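Local coordinates for Crov588 (Cafeteriavirus, PDB 6NYR), which is of unknown function but folds into a ring of FNIP-type leucine-rich repeats whose parallel strands line its inner side, at residues N305-I310 with D326-I331; Y84-L89 with D106-E111; N181-S186 with V204-L209; P20-Y25 with D47-S52. One frame throughout, in Å; residues are numbered along the deposited sequence.

The four contacts illustrate how a solenoid is built by stacking equivalent loops from consecutive turns. Along the chain they come in the order contact 4, contact 2, contact 3, contact 1, each closing before the next opens. Successive centres lie about 24, 30 and 40 Å apart, and none of the contacts touches another. Each joins two loops that follow neighbouring strands of the long parallel series, for instance strands 299-301 and 321-323 in contact 1. As the solenoid curves round, contacts 1 and 4 end up on opposite sides of the chain's centre, their centres about 63 Å apart. This is consistent with a ring built up from local turn-to-turn contacts, polar in some places and apolar in others.

Contact 1: N305-I310 with D326-I331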
loop_
_atom_site.group_PDB
_atom_site.type_symbol
_atom_site.label_atom_id
_atom_site.label_comp_id
_atom_site.label_asym_id
_atom_site.label_seq_id
_atom_site.Cartn_x
_atom_site.Cartn_y
_atom_site.Cartn_z
ATOM N N ASN A 305 -14.068 2.790 22.053
ATOM C CA ASN A 305 -14.624 2.912 23.394
ATOM C C ASN A 305 -15.698 1.880 23.724
ATOM O O ASN A 305 -16.047 1.732 24.902
ATOM C CB ASN A 305 -15.230 4.305 23.612
ATOM C CG ASN A 305 -14.191 5.392 23.679
ATOM O OD1 ASN A 305 -12.996 5.136 23.530
ATOM N ND2 ASN A 305 -14.640 6.625 23.898
ATOM N N PHE A 306 -16.233 1.163 22.738
ATOM C CA PHE A 306 -17.317 0.233 23.029
ATOM C C PHE A 306 -16.865 -0.828 24.024
ATOM O O PHE A 306 -15.849 -1.496 23.816
ATOM C CB PHE A 306 -17.817 -0.447 21.757
ATOM C CG PHE A 306 -18.906 -1.447 22.009
ATOM C CD1 PHE A 306 -20.223 -1.034 22.135
ATOM C CD2 PHE A 306 -18.614 -2.796 22.138
ATOM C CE1 PHE A 306 -21.227 -1.946 22.377
ATOM C CE2 PHE A 306 -19.618 -3.713 22.379
ATOM C CZ PHE A 306 -20.927 -3.288 22.498
ATOM N N ASN A 307 -17.632 -0.996 25.101
ATOM C CA ASN A 307 -17.278 -1.969 26.125
ATOM C C ASN A 307 -18.511 -2.393 26.914
ATOM O O ASN A 307 -18.476 -2.466 28.145
ATOM C CB ASN A 307 -16.216 -1.393 27.067
ATOM C CG ASN A 307 -15.587 -2.453 27.960
ATOM O OD1 ASN A 307 -15.703 -3.650 27.697
ATOM N ND2 ASN A 307 -14.911 -2.014 29.017
ATOM N N GLN A 308 -19.603 -2.679 26.213
ATOM C CA GLN A 308 -20.832 -3.159 26.829
ATOM C C GLN A 308 -20.988 -4.648 26.558
ATOM O O GLN A 308 -20.628 -5.138 25.480
ATOM C CB GLN A 308 -22.044 -2.384 26.315
ATOM C CG GLN A 308 -21.965 -0.896 26.617
ATOM C CD GLN A 308 -21.936 -0.603 28.110
ATOM O OE1 GLN A 308 -22.793 -1.067 28.867
ATOM N NE2 GLN A 308 -20.937 0.156 28.542
ATOM N N ILE A 309 -21.509 -5.364 27.557
ATOM C CA ILE A 309 -21.603 -6.811 27.468
ATOM C C ILE A 309 -22.572 -7.211 26.356
ATOM O O ILE A 309 -23.567 -6.527 26.083
ATOM C CB ILE A 309 -22.027 -7.385 28.830
ATOM C CG1 ILE A 309 -21.880 -8.908 28.842
ATOM C CG2 ILE A 309 -23.459 -6.973 29.162
ATOM C CD1 ILE A 309 -21.686 -9.487 30.233
ATOM N N ILE A 310 -22.264 -8.329 25.704
ATOM C CA ILE A 310 -23.092 -8.896 24.645
ATOM C C ILE A 310 -23.590 -10.248 25.135
ATOM O O ILE A 310 -22.789 -11.160 25.372
ATOM C CB ILE A 310 -22.310 -9.048 23.331
ATOM C CG1 ILE A 310 -21.592 -7.741 23.007
ATOM C CG2 ILE A 310 -23.234 -9.456 22.193
ATOM C CD1 ILE A 310 -20.763 -7.788 21.748
ATOM N N ASP A 326 -10.494 -0.912 20.930
ATOM C CA ASP A 326 -9.473 -0.924 21.971
ATOM C C ASP A 326 -10.033 -1.366 23.318
ATOM O O ASP A 326 -9.402 -2.149 24.039
ATOM C CB ASP A 326 -8.852 0.469 22.094
ATOM C CG ASP A 326 -7.951 0.816 20.932
ATOM O OD1 ASP A 326 -7.391 -0.112 20.307
ATOM O OD2 ASP A 326 -7.799 2.024 20.649
ATOM N N ASP A 327 -11.197 -0.839 23.698
ATOM C CA ASP A 327 -11.641 -0.908 25.084
ATOM C C ASP A 327 -12.418 -2.169 25.447
ATOM O O ASP A 327 -12.588 -2.441 26.642
ATOM C CB ASP A 327 -12.514 0.313 25.420
ATOM C CG ASP A 327 -11.711 1.585 25.564
ATOM O OD1 ASP A 327 -10.489 1.540 25.310
ATOM O OD2 ASP A 327 -12.295 2.631 25.927
ATOM N N PHE A 328 -12.890 -2.944 24.473
ATOM C CA PHE A 328 -13.785 -4.045 24.799
ATOM C C PHE A 328 -13.077 -5.092 25.653
ATOM O O PHE A 328 -12.010 -5.590 25.286
ATOM C CB PHE A 328 -14.329 -4.699 23.532
ATOM C CG PHE A 328 -15.335 -5.779 23.801
ATOM C CD1 PHE A 328 -16.671 -5.466 23.995
ATOM C CD2 PHE A 328 -14.940 -7.105 23.888
ATOM C CE1 PHE A 328 -17.598 -6.461 24.249
ATOM C CE2 PHE A 328 -15.868 -8.100 24.150
ATOM C CZ PHE A 328 -17.196 -7.773 24.328
ATOM N N ASN A 329 -13.686 -5.439 26.791
ATOM C CA ASN A 329 -13.111 -6.431 27.690
ATOM C C ASN A 329 -14.208 -7.059 28.537
ATOM O O ASN A 329 -14.055 -7.181 29.762
ATOM C CB ASN A 329 -12.054 -5.789 28.595
ATOM C CG ASN A 329 -11.172 -6.817 29.272
ATOM O OD1 ASN A 329 -11.046 -7.946 28.803
ATOM N ND2 ASN A 329 -10.567 -6.434 30.391
ATOM N N GLN A 330 -15.309 -7.440 27.900
ATOM C CA GLN A 330 -16.429 -8.061 28.587
ATOM C C GLN A 330 -16.355 -9.575 28.447
ATOM O O GLN A 330 -15.853 -10.102 27.450
ATOM C CB GLN A 330 -17.753 -7.550 28.024
ATOM C CG GLN A 330 -18.024 -6.086 28.323
ATOM C CD GLN A 330 -18.114 -5.800 29.805
ATOM O OE1 GLN A 330 -18.876 -6.441 30.526
ATOM N NE2 GLN A 330 -17.321 -4.844 30.270
ATOM N N ILE A 331 -16.863 -10.273 29.464
ATOM C CA ILE A 331 -16.910 -11.726 29.413
ATOM C C ILE A 331 -17.797 -12.148 28.252
ATOM O O ILE A 331 -18.837 -11.532 27.981
ATOM C CB ILE A 331 -17.427 -12.299 30.743
ATOM C CG1 ILE A 331 -16.391 -12.092 31.850
ATOM C CG2 ILE A 331 -17.767 -13.778 30.596
ATOM C CD1 ILE A 331 -16.913 -12.374 33.251
HETATM O O HOH W 1 -20.099 -9.893 25.931
HETATM O O HOH W 2 -21.473 -12.869 27.543
#
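Asn307, Phe328 and Gln330 carry this contact between two loops one turn apart, which run in nearly the same direction. The side-chain oxygen of Asn307 is gripped twice. Asn329 N donates to OD1 of Asn307 at 2.8 Å, with an N-H...O angle of 157°, and Gln330 NE2 reaches the same Asn307 OD1 at 3.3 Å. Both donors lie well out of the carbonyl plane, one on each side of it, so neither sits on a lone pair; the oxygen lies in the amide plane of Gln330. A bend at chi2 (-61°) brings the Gln330 amide back over Asn307, and its CG packs beside Ile309 N. Below this polar layer, Phe328 lies alongside Phe306 and points the same way, with Phe328 CD1 3.8 Å from Phe306 CD2. Gln308 O sits at the edge of the Phe328 ring, 3.5 Å from CE1, and Ile310 CD1 also approaches that atom. Farther along, one water accepts from Ile310 N at 2.7 Å and donates to Ile331 O at 2.9 Å, bridging the turns where their backbones do not bond directly. Asn285 OD1, one turn back, accepts from Asn307 N and Gln308 NE2, and Asn329 OD1 in its turn serves Asn351 N. The chemistry is thus that of an asparagine ladder above side-by-side phenylalanines: each amide oxygen satisfies polar groups of the next turn, while the rings fill the interior.

Contact 2: Y84-L89 with D106-E111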
loop_
_atom_site.group_PDB
_atom_site.type_symbol
_atom_site.label_atom_id
_atom_site.label_comp_id
_atom_site.label_asym_id
_atom_site.label_seq_id
_atom_site.Cartn_x
_atom_site.Cartn_y
_atom_site.Cartn_z
ATOM N N TYR A 84 -1.603 27.323 -8.341
ATOM C CA TYR A 84 -1.219 28.695 -8.638
ATOM C C TYR A 84 -1.907 29.260 -9.876
ATOM O O TYR A 84 -1.677 30.425 -10.217
ATOM C CB TYR A 84 0.305 28.772 -8.808
ATOM C CG TYR A 84 1.098 28.789 -7.516
ATOM C CD1 TYR A 84 0.786 29.684 -6.494
ATOM C CD2 TYR A 84 2.162 27.919 -7.321
ATOM C CE1 TYR A 84 1.513 29.709 -5.315
ATOM C CE2 TYR A 84 2.894 27.936 -6.138
ATOM C CZ TYR A 84 2.565 28.831 -5.144
ATOM O OH TYR A 84 3.293 28.847 -3.977
ATOM N N LYS A 85 -2.758 28.482 -10.541
ATOM C CA LYS A 85 -3.360 28.910 -11.797
ATOM C C LYS A 85 -4.598 29.763 -11.552
ATOM O O LYS A 85 -5.486 29.385 -10.783
ATOM C CB LYS A 85 -3.726 27.691 -12.643
ATOM C CG LYS A 85 -4.385 28.012 -13.979
ATOM C CD LYS A 85 -3.459 28.810 -14.890
ATOM C CE LYS A 85 -4.050 28.961 -16.290
ATOM N NZ LYS A 85 -4.686 30.290 -16.523
ATOM N N ASN A 86 -4.649 30.916 -12.212
ATOM C CA ASN A 86 -5.810 31.793 -12.234
ATOM C C ASN A 86 -6.494 31.697 -13.593
ATOM O O ASN A 86 -5.969 31.106 -14.540
ATOM C CB ASN A 86 -5.392 33.240 -11.945
ATOM C CG ASN A 86 -6.534 34.086 -11.414
ATOM O OD1 ASN A 86 -7.704 33.725 -11.536
ATOM N ND2 ASN A 86 -6.196 35.224 -10.818
ATOM N N HIS A 87 -7.685 32.287 -13.684
ATOM C CA HIS A 87 -8.381 32.391 -14.955
ATOM C C HIS A 87 -9.064 33.749 -15.060
ATOM O O HIS A 87 -9.552 34.303 -14.072
ATOM C CB HIS A 87 -9.457 31.299 -15.143
ATOM C CG HIS A 87 -8.922 29.903 -15.102
ATOM N ND1 HIS A 87 -8.184 29.355 -16.131
ATOM C CD2 HIS A 87 -9.028 28.937 -14.159
ATOM C CE1 HIS A 87 -7.848 28.117 -15.817
ATOM N NE2 HIS A 87 -8.350 27.838 -14.627
ATOM N N SER A 88 -9.103 34.276 -16.283
ATOM C CA SER A 88 -10.061 35.307 -16.658
ATOM C C SER A 88 -11.273 34.626 -17.289
ATOM O O SER A 88 -11.192 33.488 -17.762
ATOM C CB SER A 88 -9.453 36.309 -17.638
ATOM O OG SER A 88 -9.502 35.818 -18.961
ATOM N N LEU A 89 -12.413 35.320 -17.275
ATOM C CA LEU A 89 -13.604 34.753 -17.899
ATOM C C LEU A 89 -13.424 34.581 -19.400
ATOM O O LEU A 89 -13.973 33.633 -19.974
ATOM C CB LEU A 89 -14.822 35.623 -17.592
ATOM C CG LEU A 89 -15.053 35.874 -16.096
ATOM C CD1 LEU A 89 -16.142 36.904 -15.872
ATOM C CD2 LEU A 89 -15.380 34.566 -15.391
ATOM N N ASP A 106 -6.889 27.003 -8.655
ATOM C CA ASP A 106 -7.305 27.301 -7.292
ATOM C C ASP A 106 -7.345 28.791 -6.986
ATOM O O ASP A 106 -7.977 29.183 -6.000
ATOM C CB ASP A 106 -6.374 26.597 -6.303
ATOM C CG ASP A 106 -6.525 25.087 -6.338
ATOM O OD1 ASP A 106 -7.649 24.601 -6.587
ATOM O OD2 ASP A 106 -5.516 24.382 -6.126
ATOM N N VAL A 107 -6.691 29.628 -7.791
ATOM C CA VAL A 107 -6.789 31.064 -7.563
ATOM C C VAL A 107 -8.131 31.610 -8.050
ATOM O O VAL A 107 -8.666 32.556 -7.460
ATOM C CB VAL A 107 -5.635 31.813 -8.247
ATOM C CG1 VAL A 107 -5.799 33.323 -8.075
ATOM C CG2 VAL A 107 -4.292 31.355 -7.704
ATOM N N PHE A 108 -8.689 31.032 -9.111
ATOM C CA PHE A 108 -9.870 31.601 -9.737
ATOM C C PHE A 108 -10.968 31.837 -8.711
ATOM O O PHE A 108 -11.317 30.946 -7.934
ATOM C CB PHE A 108 -10.383 30.676 -10.834
ATOM C CG PHE A 108 -11.582 31.212 -11.553
ATOM C CD1 PHE A 108 -11.456 32.285 -12.419
ATOM C CD2 PHE A 108 -12.832 30.655 -11.365
ATOM C CE1 PHE A 108 -12.547 32.784 -13.092
ATOM C CE2 PHE A 108 -13.932 31.152 -12.033
ATOM C CZ PHE A 108 -13.791 32.221 -12.897
ATOM N N ASN A 109 -11.527 33.041 -8.731
ATOM C CA ASN A 109 -12.553 33.416 -7.772
ATOM C C ASN A 109 -13.349 34.598 -8.308
ATOM O O ASN A 109 -13.429 35.645 -7.660
ATOM C CB ASN A 109 -11.919 33.750 -6.422
ATOM C CG ASN A 109 -12.950 33.951 -5.340
ATOM O OD1 ASN A 109 -14.088 33.501 -5.465
ATOM N ND2 ASN A 109 -12.566 34.636 -4.277
ATOM N N GLN A 110 -13.937 34.430 -9.489
ATOM C CA GLN A 110 -14.788 35.439 -10.103
ATOM C C GLN A 110 -16.112 34.797 -10.486
ATOM O O GLN A 110 -16.176 33.604 -10.794
ATOM C CB GLN A 110 -14.152 36.057 -11.345
ATOM C CG GLN A 110 -12.873 36.815 -11.096
ATOM C CD GLN A 110 -12.143 37.124 -12.389
ATOM O OE1 GLN A 110 -12.656 37.828 -13.260
ATOM N NE2 GLN A 110 -10.941 36.581 -12.524
ATOM N N GLU A 111 -17.169 35.600 -10.481
ATOM C CA GLU A 111 -18.503 35.085 -10.764
ATOM C C GLU A 111 -18.576 34.604 -12.208
ATOM O O GLU A 111 -18.320 35.371 -13.141
ATOM C CB GLU A 111 -19.541 36.169 -10.485
ATOM C CG GLU A 111 -20.969 35.715 -10.659
ATOM C CD GLU A 111 -21.955 36.648 -9.979
ATOM O OE1 GLU A 111 -21.540 37.390 -9.060
ATOM O OE2 GLU A 111 -23.148 36.629 -10.349
#
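Asn86, His87 and Leu89 pack on Val107 and Phe108 in a mixed aromatic, aliphatic and backbone contact between loops of consecutive turns, one running from strand 78-80 to helix 89-93 and the other following strand 101-103. Phe108 is central. Its CG stands anti to the backbone N (chi1 -178°), which carries the ring in beneath the neighbouring loop. There His87 turns its edge toward the Phe108 face in an offset edge-to-face pair, centroids 5.9 Å apart and planes at 67°, and His87 CB comes to 3.5 Å from Phe108 CD1. Along the rim of the phenylalanine, in its plane, lie His87 O, 3.2 Å from CD1, and Leu89 CD2, 3.8 Å from CZ. The imidazole is itself held by a hydrogen bond between His87 NE2 and Gly105 N. Val107 presses its CG1 methyl against the Asn86 amide, 3.4 Å from ND2, the two side chains crossing at about a right angle. Beside it, Val107 N donates to Lys85 O at 3.2 Å, tying the two backbones together. Asn86 OD1 instead bonds within its own loop, accepting from His87 N at 2.6 Å. Ser88 caps the helix that follows, its OG bonded to Glu91 N. Side chains directed inward from equivalent loops of successive turns, beside a parallel strand in each turn, are the mark of the leucine-rich-repeat solenoid, here of the FNIP type.

Contact 3: N181-S186 with V204-L209; sequences NVLPNS and VLPNSL
The side-chain amide of Asn207 brings its OD1 to 3.5 Å from Asn185 O, but both oxygens are acceptors and merely neighbours. The ring of Pro206 meets the loop 181-186 with three of its carbons. CB and CG both lie 3.3 Å from Pro184 O, while CD packs 4.0 Å from Leu183 CD1. Leu183 points at the neighbouring turn and lies alongside Leu205, both heading the same way; its CD1 methyl reaches Leu205 CD2 at 3.9 Å and Val204 O at 3.4 Å. Both leucines also rest on Leu190 of strand 189-191, which places them in the interior of the solenoid. Ser208 sets its OG between its own backbone N and carbonyl carbon (chi1 52°), and this brings the hydroxyl to 2.6 Å from Asn185 O. Leu187 O competes for the same proton, and the choice is not settled. A water closes the other end, accepting from Leu183 N and donating to Val204 O at 2.7 Å. Ser186 OG bonds Leu165 O one turn back. The chemistry thus couples leucine and proline packing with a recurrent serine hydroxyl and a bridging water, which supply polar partners where these two loops make no direct backbone hydrogen bond.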
loop_
_atom_site.group_PDB
_atom_site.type_symbol
_atom_site.label_atom_id
_atom_site.label_comp_id
_atom_site.label_asym_id
_atom_site.label_seq_id
_atom_site.Cartn_x
_atom_site.Cartn_y
_atom_site.Cartn_z
ATOM N N ASN A 181 -36.636 20.655 -3.825
ATOM C CA ASN A 181 -36.464 20.707 -5.273
ATOM C C ASN A 181 -35.168 21.390 -5.698
ATOM O O ASN A 181 -35.070 21.886 -6.827
ATOM C CB ASN A 181 -37.653 21.399 -5.952
ATOM C CG ASN A 181 -38.981 20.758 -5.598
ATOM O OD1 ASN A 181 -39.722 21.278 -4.767
ATOM N ND2 ASN A 181 -39.282 19.623 -6.220
ATOM N N VAL A 182 -34.172 21.437 -4.818
ATOM C CA VAL A 182 -32.863 21.969 -5.180
ATOM C C VAL A 182 -31.962 20.876 -5.735
ATOM O O VAL A 182 -31.267 21.084 -6.731
ATOM C CB VAL A 182 -32.219 22.649 -3.955
ATOM C CG1 VAL A 182 -30.780 23.042 -4.258
ATOM C CG2 VAL A 182 -33.033 23.862 -3.523
ATOM N N LEU A 183 -31.965 19.712 -5.102
ATOM C CA LEU A 183 -31.160 18.580 -5.541
ATOM C C LEU A 183 -31.846 17.878 -6.706
ATOM O O LEU A 183 -33.036 17.554 -6.613
ATOM C CB LEU A 183 -30.958 17.610 -4.384
ATOM C CG LEU A 183 -30.225 18.169 -3.163
ATOM C CD1 LEU A 183 -30.231 17.141 -2.036
ATOM C CD2 LEU A 183 -28.804 18.572 -3.508
ATOM N N PRO A 184 -31.139 17.628 -7.810
ATOM C CA PRO A 184 -31.801 17.017 -8.968
ATOM C C PRO A 184 -32.315 15.612 -8.680
ATOM O O PRO A 184 -31.791 14.887 -7.830
ATOM C CB PRO A 184 -30.715 17.017 -10.053
ATOM C CG PRO A 184 -29.422 17.319 -9.357
ATOM C CD PRO A 184 -29.768 18.085 -8.114
ATOM N N ASN A 185 -33.367 15.240 -9.415
ATOM C CA ASN A 185 -33.989 13.931 -9.301
ATOM C C ASN A 185 -33.088 12.807 -9.783
ATOM O O ASN A 185 -33.419 11.634 -9.576
ATOM C CB ASN A 185 -35.278 13.922 -10.127
ATOM C CG ASN A 185 -36.408 14.688 -9.473
ATOM O OD1 ASN A 185 -36.719 14.482 -8.301
ATOM N ND2 ASN A 185 -37.024 15.592 -10.229
ATOM N N SER A 186 -31.970 13.141 -10.421
ATOM C CA SER A 186 -31.010 12.170 -10.925
ATOM C C SER A 186 -29.855 11.897 -9.972
ATOM O O SER A 186 -29.058 10.991 -10.239
ATOM C CB SER A 186 -30.453 12.663 -12.269
ATOM O OG SER A 186 -30.018 14.014 -12.166
ATOM N N VAL A 204 -36.455 16.867 0.412
ATOM C CA VAL A 204 -35.210 17.526 0.048
ATOM C C VAL A 204 -34.246 16.562 -0.629
ATOM O O VAL A 204 -33.624 16.908 -1.632
ATOM C CB VAL A 204 -34.571 18.169 1.298
ATOM C CG1 VAL A 204 -33.178 18.676 0.987
ATOM C CG2 VAL A 204 -35.456 19.296 1.824
ATOM N N LEU A 205 -34.102 15.361 -0.091
ATOM C CA LEU A 205 -33.258 14.344 -0.712
ATOM C C LEU A 205 -34.033 13.637 -1.819
ATOM O O LEU A 205 -35.161 13.188 -1.588
ATOM C CB LEU A 205 -32.775 13.343 0.328
ATOM C CG LEU A 205 -31.860 13.938 1.406
ATOM C CD1 LEU A 205 -31.505 12.893 2.450
ATOM C CD2 LEU A 205 -30.609 14.541 0.784
ATOM N N PRO A 206 -33.474 13.533 -3.024
ATOM C CA PRO A 206 -34.241 12.978 -4.144
ATOM C C PRO A 206 -34.433 11.474 -4.029
ATOM O O PRO A 206 -33.742 10.775 -3.286
ATOM C CB PRO A 206 -33.395 13.340 -5.373
ATOM C CG PRO A 206 -31.998 13.427 -4.846
ATOM C CD PRO A 206 -32.107 13.928 -3.424
ATOM N N ASN A 207 -35.389 10.982 -4.821
ATOM C CA ASN A 207 -35.801 9.586 -4.801
ATOM C C ASN A 207 -34.774 8.643 -5.399
ATOM O O ASN A 207 -35.027 7.434 -5.452
ATOM C CB ASN A 207 -37.103 9.433 -5.591
ATOM C CG ASN A 207 -36.890 9.599 -7.098
ATOM O OD1 ASN A 207 -35.885 10.171 -7.536
ATOM N ND2 ASN A 207 -37.829 9.092 -7.892
ATOM N N SER A 208 -33.633 9.157 -5.841
ATOM C CA SER A 208 -32.629 8.351 -6.513
ATOM C C SER A 208 -31.317 8.246 -5.755
ATOM O O SER A 208 -30.401 7.563 -6.228
ATOM C CB SER A 208 -32.358 8.930 -7.908
ATOM O OG SER A 208 -32.067 10.317 -7.817
ATOM N N LEU A 209 -31.202 8.878 -4.593
ATOM C CA LEU A 209 -29.928 8.928 -3.888
ATOM C C LEU A 209 -29.589 7.560 -3.309
ATOM O O LEU A 209 -30.426 6.916 -2.670
ATOM C CB LEU A 209 -29.996 9.975 -2.776
ATOM C CG LEU A 209 -28.681 10.474 -2.179
ATOM C CD1 LEU A 209 -27.905 11.256 -3.229
ATOM C CD2 LEU A 209 -28.924 11.332 -0.949
HETATM O O HOH W 3 -33.810 19.374 -2.805
#

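Contact 4: P20-Y25 with D47-S52; sequences PLDKYY and DHLIPS
His48, the first residue of the loop 47-52 to touch its neighbour, offers its carbonyl O near the plane of the Tyr25 ring, at the CE2 edge, while its imidazole meets Phe71 instead. Leu49 comes next and gives up more surface to the contact than any other residue. Its CB lies 4.1 Å from Leu21 CB, and its CD2 methyl comes to 4.1 Å from Asp22 OD2. Ile50 starts out away from the other loop, yet its end returns, so that Ile50 CD1 meets Leu21 CD1 at 4.2 Å, the two side chains crossing at a slant. Pro51 then slides past Tyr25 in the opposite direction: its CD stands 4.2 Å above one face of the ring, toward the rim, with Pro51 CB 3.9 Å from Tyr25 CZ. Tyr25 reaches this far because its CG lies anti to the backbone N (chi1 -155°) at the start of helix 25-28. A type I turn from Leu21 to Tyr24 reverses the chain between Leu21, which points at the other loop, and Tyr25, whose ring end reaches it. Without hydrogen bonds between the two loops, their cohesion here probably comes mainly from van der Waals and hydrophobic contact, with Pro51 CD over the tyrosine face.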
loop_
_atom_site.group_PDB
_atom_site.type_symbol
_atom_site.label_atom_id
_atom_site.label_comp_id
_atom_site.label_asym_id
_atom_site.label_seq_id
_atom_site.Cartn_x
_atom_site.Cartn_y
_atom_site.Cartn_z
ATOM N N PRO A 20 10.918 25.128 -21.976
ATOM C CA PRO A 20 9.973 25.399 -23.068
ATOM C C PRO A 20 9.746 24.163 -23.925
ATOM O O PRO A 20 10.627 23.314 -24.080
ATOM C CB PRO A 20 10.651 26.519 -23.866
ATOM C CG PRO A 20 11.553 27.198 -22.871
ATOM C CD PRO A 20 12.030 26.101 -21.945
ATOM N N LEU A 21 8.544 24.073 -24.487
ATOM C CA LEU A 21 8.114 22.885 -25.211
ATOM C C LEU A 21 8.358 22.961 -26.712
ATOM O O LEU A 21 7.988 22.024 -27.430
ATOM C CB LEU A 21 6.622 22.639 -24.968
ATOM C CG LEU A 21 6.172 22.464 -23.521
ATOM C CD1 LEU A 21 4.656 22.320 -23.459
ATOM C CD2 LEU A 21 6.857 21.265 -22.894
ATOM N N ASP A 22 8.975 24.037 -27.204
ATOM C CA ASP A 22 9.061 24.250 -28.644
ATOM C C ASP A 22 9.663 23.055 -29.370
ATOM O O ASP A 22 9.308 22.785 -30.524
ATOM C CB ASP A 22 9.884 25.507 -28.940
ATOM C CG ASP A 22 9.197 26.776 -28.477
ATOM O OD1 ASP A 22 9.196 27.043 -27.257
ATOM O OD2 ASP A 22 8.656 27.507 -29.333
ATOM N N LYS A 23 10.561 22.323 -28.719
ATOM C CA LYS A 23 11.282 21.235 -29.366
ATOM C C LYS A 23 10.692 19.861 -29.077
ATOM O O LYS A 23 11.204 18.863 -29.597
ATOM C CB LYS A 23 12.752 21.262 -28.933
ATOM C CG LYS A 23 13.732 20.838 -30.008
ATOM C CD LYS A 23 15.101 20.552 -29.409
ATOM C CE LYS A 23 16.086 20.084 -30.468
ATOM N NZ LYS A 23 17.314 19.510 -29.847
ATOM N N TYR A 24 9.637 19.779 -28.270
ATOM C CA TYR A 24 9.055 18.504 -27.875
ATOM C C TYR A 24 7.874 18.086 -28.741
ATOM O O TYR A 24 7.306 17.015 -28.507
ATOM C CB TYR A 24 8.616 18.559 -26.406
ATOM C CG TYR A 24 9.775 18.515 -25.437
ATOM C CD1 TYR A 24 10.525 19.652 -25.173
ATOM C CD2 TYR A 24 10.121 17.340 -24.785
ATOM C CE1 TYR A 24 11.588 19.620 -24.298
ATOM C CE2 TYR A 24 11.184 17.299 -23.900
ATOM C CZ TYR A 24 11.914 18.444 -23.661
ATOM O OH TYR A 24 12.974 18.417 -22.785
ATOM N N TYR A 25 7.495 18.898 -29.730
ATOM C CA TYR A 25 6.346 18.568 -30.568
ATOM C C TYR A 25 6.451 17.148 -31.109
ATOM O O TYR A 25 5.486 16.375 -31.056
ATOM C CB TYR A 25 6.238 19.573 -31.717
ATOM C CG TYR A 25 4.841 19.712 -32.272
ATOM C CD1 TYR A 25 4.347 18.805 -33.199
ATOM C CD2 TYR A 25 4.015 20.751 -31.869
ATOM C CE1 TYR A 25 3.067 18.927 -33.705
ATOM C CE2 TYR A 25 2.736 20.884 -32.370
ATOM C CZ TYR A 25 2.265 19.970 -33.288
ATOM O OH TYR A 25 0.989 20.100 -33.788
ATOM N N ASP A 47 0.198 27.113 -25.200
ATOM C CA ASP A 47 -0.862 27.488 -26.128
ATOM C C ASP A 47 -0.794 26.698 -27.432
ATOM O O ASP A 47 -1.611 25.801 -27.661
ATOM C CB ASP A 47 -0.806 28.992 -26.426
ATOM C CG ASP A 47 -1.757 29.805 -25.559
ATOM O OD1 ASP A 47 -2.800 29.260 -25.141
ATOM O OD2 ASP A 47 -1.468 30.994 -25.304
ATOM N N HIS A 48 0.171 27.019 -28.293
ATOM C CA HIS A 48 0.263 26.415 -29.614
ATOM C C HIS A 48 1.285 25.289 -29.677
ATOM O O HIS A 48 1.754 24.944 -30.768
ATOM C CB HIS A 48 0.595 27.475 -30.662
ATOM C CG HIS A 48 -0.419 28.570 -30.755
ATOM N ND1 HIS A 48 -0.339 29.729 -30.015
ATOM C CD2 HIS A 48 -1.543 28.676 -31.502
ATOM C CE1 HIS A 48 -1.368 30.505 -30.306
ATOM N NE2 HIS A 48 -2.113 29.890 -31.206
ATOM N N LEU A 49 1.628 24.699 -28.534
ATOM C CA LEU A 49 2.739 23.760 -28.446
ATOM C C LEU A 49 2.275 22.360 -28.072
ATOM O O LEU A 49 3.063 21.567 -27.544
ATOM C CB LEU A 49 3.763 24.268 -27.430
ATOM C CG LEU A 49 4.126 25.746 -27.570
ATOM C CD1 LEU A 49 4.956 26.221 -26.389
ATOM C CD2 LEU A 49 4.876 25.979 -28.879
ATOM N N ILE A 50 1.014 22.039 -28.342
ATOM C CA ILE A 50 0.449 20.751 -27.957
ATOM C C ILE A 50 -0.200 20.092 -29.168
ATOM O O ILE A 50 -1.200 20.613 -29.687
ATOM C CB ILE A 50 -0.586 20.912 -26.829
ATOM C CG1 ILE A 50 0.024 21.596 -25.609
ATOM C CG2 ILE A 50 -1.165 19.554 -26.447
ATOM C CD1 ILE A 50 1.028 20.749 -24.867
ATOM N N PRO A 51 0.325 18.974 -29.668
ATOM C CA PRO A 51 -0.337 18.298 -30.790
ATOM C C PRO A 51 -1.708 17.794 -30.357
ATOM O O PRO A 51 -2.031 17.709 -29.169
ATOM C CB PRO A 51 0.610 17.150 -31.153
ATOM C CG PRO A 51 1.468 16.949 -29.947
ATOM C CD PRO A 51 1.564 18.285 -29.250
ATOM N N SER A 52 -2.519 17.440 -31.348
ATOM C CA SER A 52 -3.921 17.128 -31.107
ATOM C C SER A 52 -4.161 15.666 -30.763
ATOM O O SER A 52 -5.319 15.264 -30.615
ATOM C CB SER A 52 -4.761 17.508 -32.332
ATOM O OG SER A 52 -4.328 16.807 -33.482
#